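Side-chain contacts in DisA protein (PDB 6CCA), which is a carbon methyltransferase of the disorazol polyketide assembly line, where it installs a gem-dimethyl group, probably with S-adenosylmethionine as methyl donor: residues Thr312-Leu315 with Arg316-Leu319; Pro368-Ser372 with Pro373-Gly377; Ala196-Asp199 with His200-Leu204; Asp259-His262 with Ala263-Arg266. All blocks are in the same frame, centred on the assembly; numbering follows the deposited sequence.

In the fold
From the N terminus, interaction 3 comes first, on the opening turns of helix 196-216, which packs against strands 402-409 and 330-337 of the central sheet. Interaction 4 follows where the loop after strand 253-257 enters helix 262-272, and interaction 1 where the loop after strand 300-306 enters helix 315-325. Interaction 2 closes the series at the start of helix 372-381. None nests in or crosses another. Interactions 1, 2 and 4 each turn a loop into a helix through a capping side chain. Interactions 1 and 2 touch, Leu315 packing on Leu370 and Trp375, whereas interactions 1 and 3 lie on opposite sides of the chain's centre.

Interaction 1: residues Thr312-Leu315 with Arg316-Leu319; sequences TKNL and RSTL
Thr312 and Thr318 meet tip to tip through their hydroxyls, OG1 to OG1 at 2.6 Å, a short hydrogen bond in which either could be the donor. Thr312 turns its OG1 opposite its own backbone N (chi1 -180°), which aims the hydroxyl at the first turn of the helix; its CB and CG2 lie alongside Thr318 OG1. That OG1 is also 3.2 Å from Asn314 O, the carbonyl that already accepts Thr318 N at 3.1 Å, so the buried Thr318 hydroxyl lies between two oxygens, Thr312 OG1 and Asn314 O. Asn314 is the N-cap. Its amide oxygen OD1 receives Ser317 N at 2.8 Å, in the carbonyl plane, and this caps an N-H of the first turn; Ser317 CB packs against the same OD1. Leu319 N to Leu315 O at 2.9 Å continues the helical pattern that Thr318 N to Asn314 O begins. Packing across the turn is slighter: Leu315 CG and Leu319 CD1 approach to 4.4 Å, and Leu319 CG rests on Leu315 O. Asp359 accepts from Leu315 N, adding an acidic group at the helix start, while the extended Arg316 leaves the turn for salt bridges with Glu362, Glu381 and Glu382. The loop joins strand 300-306 to helix 315-325, whose residues Leu315, Arg316 and Leu319 pack on helix 372-381.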
loop_
_atom_site.group_PDB
_atom_site.type_symbol
_atom_site.label_atom_id
_atom_site.label_comp_id
_atom_site.label_asym_id
_atom_site.label_seq_id
_atom_site.Cartn_x
_atom_site.Cartn_y
_atom_site.Cartn_z
ATOM N N THR A 312 10.724 0.931 0.781
ATOM C CA THR A 312 12.089 0.481 0.848
ATOM C C THR A 312 12.923 1.334 -0.088
ATOM O O THR A 312 12.422 1.866 -1.077
ATOM C CB THR A 312 12.195 -1.015 0.427
ATOM O OG1 THR A 312 13.574 -1.419 0.519
ATOM C CG2 THR A 312 11.738 -1.223 -1.010
ATOM N N LYS A 313 14.215 1.421 0.169
ATOM C CA LYS A 313 15.093 2.220 -0.655
ATOM C C LYS A 313 15.406 1.630 -1.980
ATOM O O LYS A 313 15.502 2.340 -2.969
ATOM C CB LYS A 313 16.425 2.441 0.083
ATOM C CG LYS A 313 16.263 3.406 1.213
ATOM C CD LYS A 313 17.587 3.780 1.846
ATOM C CE LYS A 313 17.307 4.690 3.040
ATOM N NZ LYS A 313 18.335 4.515 4.098
ATOM N N ASN A 314 15.586 0.312 -1.991
ATOM C CA ASN A 314 15.879 -0.426 -3.168
ATOM C C ASN A 314 15.043 -1.696 -3.299
ATOM O O ASN A 314 15.245 -2.659 -2.584
ATOM C CB ASN A 314 17.355 -0.836 -3.182
ATOM C CG ASN A 314 17.742 -1.393 -4.523
ATOM O OD1 ASN A 314 17.496 -2.549 -4.839
ATOM N ND2 ASN A 314 18.239 -0.519 -5.387
ATOM N N LEU A 315 14.098 -1.677 -4.223
ATOM C CA LEU A 315 13.130 -2.747 -4.360
ATOM C C LEU A 315 13.776 -4.080 -4.736
ATOM O O LEU A 315 13.440 -5.108 -4.164
ATOM C CB LEU A 315 12.009 -2.307 -5.330
ATOM C CG LEU A 315 10.711 -3.122 -5.313
ATOM C CD1 LEU A 315 10.217 -3.278 -3.854
ATOM C CD2 LEU A 315 9.656 -2.489 -6.219
ATOM N N ARG A 316 14.683 -4.057 -5.707
ATOM C CA ARG A 316 15.335 -5.278 -6.171
ATOM C C ARG A 316 16.085 -5.974 -5.040
ATOM O O ARG A 316 16.064 -7.199 -4.925
ATOM C CB ARG A 316 16.291 -4.969 -7.325
ATOM C CG ARG A 316 15.596 -4.645 -8.638
ATOM C CD ARG A 316 16.603 -4.403 -9.750
ATOM N NE ARG A 316 15.984 -3.800 -10.926
ATOM C CZ ARG A 316 15.416 -4.492 -11.909
ATOM N NH1 ARG A 316 15.386 -5.817 -11.860
ATOM N NH2 ARG A 316 14.877 -3.859 -12.943
ATOM N N SER A 317 16.748 -5.177 -4.210
ATOM C CA SER A 317 17.499 -5.674 -3.115
ATOM C C SER A 317 16.550 -6.293 -2.048
ATOM O O SER A 317 16.825 -7.308 -1.439
ATOM C CB SER A 317 18.275 -4.472 -2.519
ATOM O OG SER A 317 18.946 -4.862 -1.380
ATOM N N THR A 318 15.436 -5.617 -1.811
ATOM C CA THR A 318 14.466 -6.091 -0.860
ATOM C C THR A 318 13.856 -7.409 -1.326
ATOM O O THR A 318 13.725 -8.335 -0.540
ATOM C CB THR A 318 13.413 -4.990 -0.642
ATOM O OG1 THR A 318 14.007 -3.909 0.083
ATOM C CG2 THR A 318 12.191 -5.489 0.148
ATOM N N LEU A 319 13.583 -7.520 -2.617
ATOM C CA LEU A 319 13.093 -8.750 -3.188
ATOM C C LEU A 319 14.087 -9.908 -3.073
ATOM O O LEU A 319 13.674 -11.046 -2.834
ATOM C CB LEU A 319 12.703 -8.581 -4.643
ATOM C CG LEU A 319 11.492 -7.659 -4.840
ATOM C CD1 LEU A 319 11.322 -7.365 -6.333
ATOM C CD2 LEU A 319 10.207 -8.258 -4.256
#

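Interaction 2: residues Pro368-Ser372 with Pro373-Gly377; sequences PLLSS and PMWKG
Leu370 lies over one face of the Trp375 indole, its CB 3.6 Å from the centroid of the five-membered ring and only 16° off the normal, a CH-pi contact. Beyond CB, Leu370 CD2 lies above the ring-fusion atom Trp375 CD2 on the same face, 4.0 Å away, while the leucine side chain crosses that of Met374 at about a right angle, with the two CB atoms in contact. At the indole edge, in the ring plane, a water accepts from Trp375 NE1 at 3.0 Å and likewise from Leu370 N. This bridge helps to fix the rotation of the ring against the incoming loop. Ser371 places OG between its backbone N and carbonyl carbon (chi1 66°), where it accepts Met374 N at 3.2 Å and touches Met374 CG. With CG beside the backbone N (chi1 -66°), Met374 lays CG and SD along the serine, and Ser371 N makes a weak but straight bond to Met374 SD at 3.6 Å. Backbone bonds from Trp375 N to Ser371 O and from Lys376 N to Ser372 O continue the turn. Outside it, Ser372 OG bonds Asn403, Trp375 packs on Leu334 and Glu336 of strand 330-337, and Leu315 of helix 315-325 packs on Leu370 and Trp375. Ser371 and Met374 together form a capping box, the reciprocal N-terminal closure of a helix, here with a thioether as the second, weaker acceptor.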
loop_
_atom_site.group_PDB
_atom_site.type_symbol
_atom_site.label_atom_id
_atom_site.label_comp_id
_atom_site.label_asym_id
_atom_site.label_seq_id
_atom_site.Cartn_x
_atom_site.Cartn_y
_atom_site.Cartn_z
ATOM N N PRO A 368 6.229 5.553 -4.494
ATOM C CA PRO A 368 6.971 4.320 -4.354
ATOM C C PRO A 368 6.277 3.149 -5.010
ATOM O O PRO A 368 6.735 2.020 -4.829
ATOM C CB PRO A 368 7.021 4.139 -2.856
ATOM C CG PRO A 368 5.662 4.635 -2.436
ATOM C CD PRO A 368 5.337 5.808 -3.338
ATOM N N LEU A 369 5.211 3.391 -5.753
ATOM C CA LEU A 369 4.306 2.301 -6.182
ATOM C C LEU A 369 4.606 1.754 -7.548
ATOM O O LEU A 369 5.194 2.478 -8.392
ATOM C CB LEU A 369 2.859 2.823 -6.199
ATOM C CG LEU A 369 2.279 3.343 -4.883
ATOM C CD1 LEU A 369 0.829 3.859 -5.083
ATOM C CD2 LEU A 369 2.338 2.324 -3.766
ATOM N N LEU A 370 4.140 0.527 -7.805
ATOM C CA LEU A 370 4.211 -0.079 -9.093
ATOM C C LEU A 370 2.880 -0.518 -9.571
ATOM O O LEU A 370 2.039 -0.964 -8.782
ATOM C CB LEU A 370 5.169 -1.300 -9.106
ATOM C CG LEU A 370 6.681 -1.035 -9.152
ATOM C CD1 LEU A 370 7.243 -0.468 -7.900
ATOM C CD2 LEU A 370 7.339 -2.395 -9.363
ATOM N N SER A 371 2.622 -0.420 -10.876
ATOM C CA SER A 371 1.410 -0.967 -11.424
ATOM C C SER A 371 1.482 -2.521 -11.489
ATOM O O SER A 371 2.525 -3.057 -11.293
ATOM C CB SER A 371 1.184 -0.510 -12.879
ATOM O OG SER A 371 2.188 -1.036 -13.720
ATOM N N SER A 372 0.380 -3.206 -11.803
ATOM C CA SER A 372 0.447 -4.659 -11.861
ATOM C C SER A 372 1.457 -5.111 -12.929
ATOM O O SER A 372 2.241 -6.039 -12.650
ATOM C CB SER A 372 -0.905 -5.385 -12.059
ATOM O OG SER A 372 -1.630 -5.360 -10.819
ATOM N N PRO A 373 1.389 -4.519 -14.148
ATOM C CA PRO A 373 2.382 -4.956 -15.170
ATOM C C PRO A 373 3.799 -4.689 -14.739
ATOM O O PRO A 373 4.669 -5.557 -14.909
ATOM C CB PRO A 373 1.985 -4.174 -16.460
ATOM C CG PRO A 373 0.515 -3.830 -16.278
ATOM C CD PRO A 373 0.290 -3.698 -14.735
ATOM N N MET A 374 4.047 -3.571 -14.092
ATOM C CA MET A 374 5.383 -3.290 -13.552
ATOM C C MET A 374 5.850 -4.284 -12.465
ATOM O O MET A 374 6.992 -4.733 -12.479
ATOM C CB MET A 374 5.510 -1.866 -13.008
ATOM C CG MET A 374 5.405 -0.753 -14.087
ATOM S SD MET A 374 4.999 0.858 -13.332
ATOM C CE MET A 374 6.529 1.344 -12.658
ATOM N N TRP A 375 4.964 -4.655 -11.563
ATOM C CA TRP A 375 5.304 -5.678 -10.558
ATOM C C TRP A 375 5.584 -7.035 -11.222
ATOM O O TRP A 375 6.557 -7.710 -10.851
ATOM C CB TRP A 375 4.134 -5.882 -9.586
ATOM C CG TRP A 375 4.128 -4.967 -8.397
ATOM C CD1 TRP A 375 3.171 -4.034 -8.152
ATOM C CD2 TRP A 375 5.031 -4.914 -7.258
ATOM N NE1 TRP A 375 3.405 -3.417 -6.947
ATOM C CE2 TRP A 375 4.567 -3.885 -6.416
ATOM C CE3 TRP A 375 6.209 -5.591 -6.898
ATOM C CZ2 TRP A 375 5.178 -3.547 -5.249
ATOM C CZ3 TRP A 375 6.859 -5.207 -5.750
ATOM C CH2 TRP A 375 6.315 -4.195 -4.925
ATOM N N LYS A 376 4.798 -7.366 -12.237
ATOM C CA LYS A 376 4.979 -8.637 -12.970
ATOM C C LYS A 376 6.363 -8.668 -13.576
ATOM O O LYS A 376 7.173 -9.632 -13.324
ATOM C CB LYS A 376 3.813 -8.912 -13.940
ATOM C CG LYS A 376 3.903 -10.251 -14.662
ATOM C CD LYS A 376 2.761 -10.509 -15.600
ATOM C CE LYS A 376 2.826 -11.943 -16.144
ATOM N NZ LYS A 376 3.952 -12.062 -17.031
ATOM N N GLY A 377 6.707 -7.632 -14.330
ATOM C CA GLY A 377 8.030 -7.571 -15.006
ATOM C C GLY A 377 9.163 -7.536 -14.041
ATOM O O GLY A 377 10.170 -8.260 -14.171
HETATM O O HOH W 1 2.687 -0.838 -5.629
#

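Interaction 3: residues Ala196-Asp199 with His200-Leu204; sequences ATAD and HFNEL
The Phe201 ring presents its edge to Thr197 O, which lies near the ring plane 3.2 Å from CD2, while His200 stands over one face of the phenyl, its CD2 3.6 Å above the plane and over the centre. The imidazole in turn has Phe201 CG at its own edge, in plane, so that the histidine points an edge at the phenyl face. His200 reaches this place with CG opposite the backbone N (chi1 170°). Thr197 O serves the phenylalanine twice, since it also accepts Phe201 N at 3.3 Å in an almost straight bond. Asp199 and Asn202 are angled across one another, carboxylate and amide planes 47° apart, and do not bond directly: a water gives a proton to Asp199 OD1 at 2.5 Å and accepts from Asn202 ND2 at 3.0 Å. Their stronger ties lie just ahead of the helix, Asp199 OD1 to Gly194 N and Asn202 ND2 to Tyr192 O. His200 NE2 bonds His392, whose ring also meets Phe201. Phe201 of helix 196-216 packs against strand 402-409 and Asn335 of strand 330-337, and Leu51 of helix 45-52 touches Thr197, His200 and Phe201.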
loop_
_atom_site.group_PDB
_atom_site.type_symbol
_atom_site.label_atom_id
_atom_site.label_comp_id
_atom_site.label_asym_id
_atom_site.label_seq_id
_atom_site.Cartn_x
_atom_site.Cartn_y
_atom_site.Cartn_z
ATOM N N ALA A 196 -15.591 -1.820 1.372
ATOM C CA ALA A 196 -15.670 -2.843 0.361
ATOM C C ALA A 196 -14.370 -3.141 -0.385
ATOM O O ALA A 196 -13.998 -4.329 -0.517
ATOM C CB ALA A 196 -16.753 -2.544 -0.639
ATOM N N THR A 197 -13.704 -2.126 -0.890
ATOM C CA THR A 197 -12.498 -2.402 -1.698
ATOM C C THR A 197 -11.394 -3.017 -0.815
ATOM O O THR A 197 -10.776 -4.026 -1.209
ATOM C CB THR A 197 -11.997 -1.152 -2.452
ATOM O OG1 THR A 197 -11.574 -0.162 -1.526
ATOM C CG2 THR A 197 -13.093 -0.590 -3.390
ATOM N N ALA A 198 -11.138 -2.452 0.367
ATOM C CA ALA A 198 -10.080 -3.018 1.238
ATOM C C ALA A 198 -10.426 -4.510 1.583
ATOM O O ALA A 198 -9.547 -5.393 1.599
ATOM C CB ALA A 198 -9.863 -2.223 2.521
ATOM N N ASP A 199 -11.690 -4.755 1.925
ATOM C CA ASP A 199 -12.077 -6.099 2.324
ATOM C C ASP A 199 -11.966 -7.074 1.193
ATOM O O ASP A 199 -11.538 -8.204 1.407
ATOM C CB ASP A 199 -13.518 -6.111 2.873
ATOM C CG ASP A 199 -13.632 -5.445 4.231
ATOM O OD1 ASP A 199 -12.613 -5.241 4.915
ATOM O OD2 ASP A 199 -14.789 -5.150 4.587
ATOM N N HIS A 200 -12.232 -6.650 -0.028
ATOM C CA HIS A 200 -12.102 -7.535 -1.188
ATOM C C HIS A 200 -10.653 -8.051 -1.301
ATOM O O HIS A 200 -10.375 -9.264 -1.427
ATOM C CB HIS A 200 -12.480 -6.792 -2.452
ATOM C CG HIS A 200 -12.146 -7.538 -3.679
ATOM N ND1 HIS A 200 -13.047 -8.364 -4.312
ATOM C CD2 HIS A 200 -11.001 -7.612 -4.391
ATOM C CE1 HIS A 200 -12.472 -8.891 -5.390
ATOM N NE2 HIS A 200 -11.236 -8.442 -5.460
ATOM N N PHE A 201 -9.723 -7.136 -1.262
ATOM C CA PHE A 201 -8.310 -7.507 -1.300
ATOM C C PHE A 201 -7.795 -8.250 -0.058
ATOM O O PHE A 201 -6.970 -9.142 -0.209
ATOM C CB PHE A 201 -7.411 -6.361 -1.764
ATOM C CG PHE A 201 -7.734 -5.943 -3.171
ATOM C CD1 PHE A 201 -7.289 -6.661 -4.248
ATOM C CD2 PHE A 201 -8.558 -4.821 -3.393
ATOM C CE1 PHE A 201 -7.608 -6.233 -5.533
ATOM C CE2 PHE A 201 -8.928 -4.456 -4.665
ATOM C CZ PHE A 201 -8.462 -5.208 -5.726
ATOM N N ASN A 202 -8.286 -7.891 1.127
ATOM C CA ASN A 202 -7.946 -8.620 2.372
ATOM C C ASN A 202 -8.352 -10.085 2.251
ATOM O O ASN A 202 -7.611 -11.032 2.615
ATOM C CB ASN A 202 -8.642 -7.974 3.585
ATOM C CG ASN A 202 -8.075 -6.617 3.969
ATOM O OD1 ASN A 202 -6.952 -6.272 3.627
ATOM N ND2 ASN A 202 -8.828 -5.886 4.787
ATOM N N GLU A 203 -9.505 -10.299 1.643
ATOM C CA GLU A 203 -10.038 -11.635 1.487
ATOM C C GLU A 203 -9.269 -12.427 0.467
ATOM O O GLU A 203 -9.055 -13.615 0.710
ATOM C CB GLU A 203 -11.547 -11.637 1.200
ATOM C CG GLU A 203 -12.360 -11.131 2.398
ATOM C CD GLU A 203 -12.313 -12.030 3.650
ATOM O OE1 GLU A 203 -12.035 -13.247 3.579
ATOM O OE2 GLU A 203 -12.504 -11.477 4.751
ATOM N N LEU A 204 -8.778 -11.758 -0.593
ATOM C CA LEU A 204 -7.906 -12.417 -1.555
ATOM C C LEU A 204 -6.580 -12.834 -0.975
ATOM O O LEU A 204 -6.072 -13.891 -1.299
ATOM C CB LEU A 204 -7.643 -11.562 -2.831
ATOM C CG LEU A 204 -8.734 -11.485 -3.862
ATOM C CD1 LEU A 204 -8.266 -10.542 -4.955
ATOM C CD2 LEU A 204 -8.982 -12.913 -4.402
HETATM O O HOH W 2 -11.310 -7.211 5.805
#

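Interaction 4: residues Asp259-His262 with Ala263-Arg266; sequences DISH and AFTR
Ser261 packs against one face of the Phe264 ring: its CB lies 3.6 Å from Phe264 CD2, and its OG reaches on over that face to accept Phe264 N at 2.9 Å. That bond is almost straight, made possible by the hydroxyl standing opposite the serine's own backbone N (chi1 168°). OG also touches Ala263 CB. Ser261 is thus the N-cap of helix 262-272, and its carbonyl takes Thr265 N. The capping serine is itself positioned from behind, since Asp259 OD2 accepts Ser261 N at 2.8 Å in an Asx turn, using the anti side of the carboxylate, 21° out of its plane. This loop follows strand 253-257 in the sheet of the methyltransferase domain, and Asp259 OD1 bonds Gly234 N in the glycine-rich loop after strand 226-231, a loop that forms part of the cofactor pocket in class I methyltransferases. Asp259 OD2 also lies at the edge of the Phe264 ring, 3.5 Å from Phe264 CD2. Thr265 divides its branches: CG2 rests on Ser261 O and Asp259 CB, whereas OG1 donates to His262 O at 3.0 Å, which also accepts Arg266 N. At the exposed outer side, Arg266 bends at chi3 and brings NH2 to the edge of the His262 ring, where it makes a weak hydrogen bond to ND1 at 3.2 Å, ring and guanidinium planes 61° apart.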
loop_
_atom_site.group_PDB
_atom_site.type_symbol
_atom_site.label_atom_id
_atom_site.label_comp_id
_atom_site.label_asym_id
_atom_site.label_seq_id
_atom_site.Cartn_x
_atom_site.Cartn_y
_atom_site.Cartn_z
ATOM N N ASP A 259 7.721 -6.539 12.124
ATOM C CA ASP A 259 7.671 -5.157 11.698
ATOM C C ASP A 259 9.023 -4.555 11.986
ATOM O O ASP A 259 9.766 -5.055 12.829
ATOM C CB ASP A 259 6.622 -4.377 12.511
ATOM C CG ASP A 259 6.296 -3.041 11.876
ATOM O OD1 ASP A 259 5.457 -3.047 10.953
ATOM O OD2 ASP A 259 6.879 -2.000 12.302
ATOM N N ILE A 260 9.352 -3.497 11.261
ATOM C CA ILE A 260 10.566 -2.777 11.585
ATOM C C ILE A 260 10.565 -2.262 13.049
ATOM O O ILE A 260 11.597 -2.242 13.709
ATOM C CB ILE A 260 10.805 -1.642 10.580
ATOM C CG1 ILE A 260 12.192 -1.028 10.762
ATOM C CG2 ILE A 260 9.742 -0.556 10.632
ATOM C CD1 ILE A 260 12.673 -0.337 9.453
ATOM N N SER A 261 9.389 -1.845 13.509
ATOM C CA SER A 261 9.214 -1.357 14.894
ATOM C C SER A 261 9.113 -2.444 15.925
ATOM O O SER A 261 8.181 -3.250 15.939
ATOM C CB SER A 261 7.977 -0.448 14.991
ATOM O OG SER A 261 7.617 -0.167 16.335
ATOM N N HIS A 262 10.052 -2.417 16.840
ATOM C CA HIS A 262 10.020 -3.282 17.980
ATOM C C HIS A 262 8.788 -3.033 18.840
ATOM O O HIS A 262 8.163 -3.967 19.271
ATOM C CB HIS A 262 11.353 -3.143 18.730
ATOM C CG HIS A 262 11.476 -4.049 19.885
ATOM N ND1 HIS A 262 11.109 -3.657 21.150
ATOM C CD2 HIS A 262 11.904 -5.331 19.991
ATOM C CE1 HIS A 262 11.271 -4.672 21.983
ATOM N NE2 HIS A 262 11.780 -5.688 21.310
ATOM N N ALA A 263 8.396 -1.767 19.029
ATOM C CA ALA A 263 7.178 -1.431 19.723
ATOM C C ALA A 263 5.933 -2.066 19.101
ATOM O O ALA A 263 5.067 -2.579 19.818
ATOM C CB ALA A 263 6.977 0.088 19.767
ATOM N N PHE A 264 5.800 -1.934 17.777
ATOM C CA PHE A 264 4.684 -2.544 17.096
ATOM C C PHE A 264 4.650 -4.065 17.265
ATOM O O PHE A 264 3.594 -4.618 17.440
ATOM C CB PHE A 264 4.631 -2.166 15.614
ATOM C CG PHE A 264 4.268 -0.733 15.338
ATOM C CD1 PHE A 264 3.727 0.117 16.315
ATOM C CD2 PHE A 264 4.463 -0.234 14.096
ATOM C CE1 PHE A 264 3.388 1.431 16.006
ATOM C CE2 PHE A 264 4.133 1.066 13.762
ATOM C CZ PHE A 264 3.601 1.905 14.726
ATOM N N THR A 265 5.768 -4.747 17.272
ATOM C CA THR A 265 5.748 -6.172 17.459
ATOM C C THR A 265 5.349 -6.523 18.907
ATOM O O THR A 265 4.652 -7.474 19.104
ATOM C CB THR A 265 7.068 -6.870 16.979
ATOM O OG1 THR A 265 8.151 -6.569 17.818
ATOM C CG2 THR A 265 7.490 -6.336 15.628
ATOM N N ARG A 266 5.783 -5.727 19.878
ATOM C CA ARG A 266 5.422 -5.967 21.273
ATOM C C ARG A 266 3.916 -5.818 21.496
ATOM O O ARG A 266 3.295 -6.629 22.183
ATOM C CB ARG A 266 6.186 -5.017 22.197
ATOM C CG ARG A 266 5.709 -5.036 23.640
ATOM C CD ARG A 266 6.292 -3.875 24.429
ATOM N NE ARG A 266 7.627 -3.513 23.963
ATOM C CZ ARG A 266 7.996 -2.277 23.643
ATOM N NH1 ARG A 266 7.130 -1.278 23.736
ATOM N NH2 ARG A 266 9.234 -2.039 23.229
#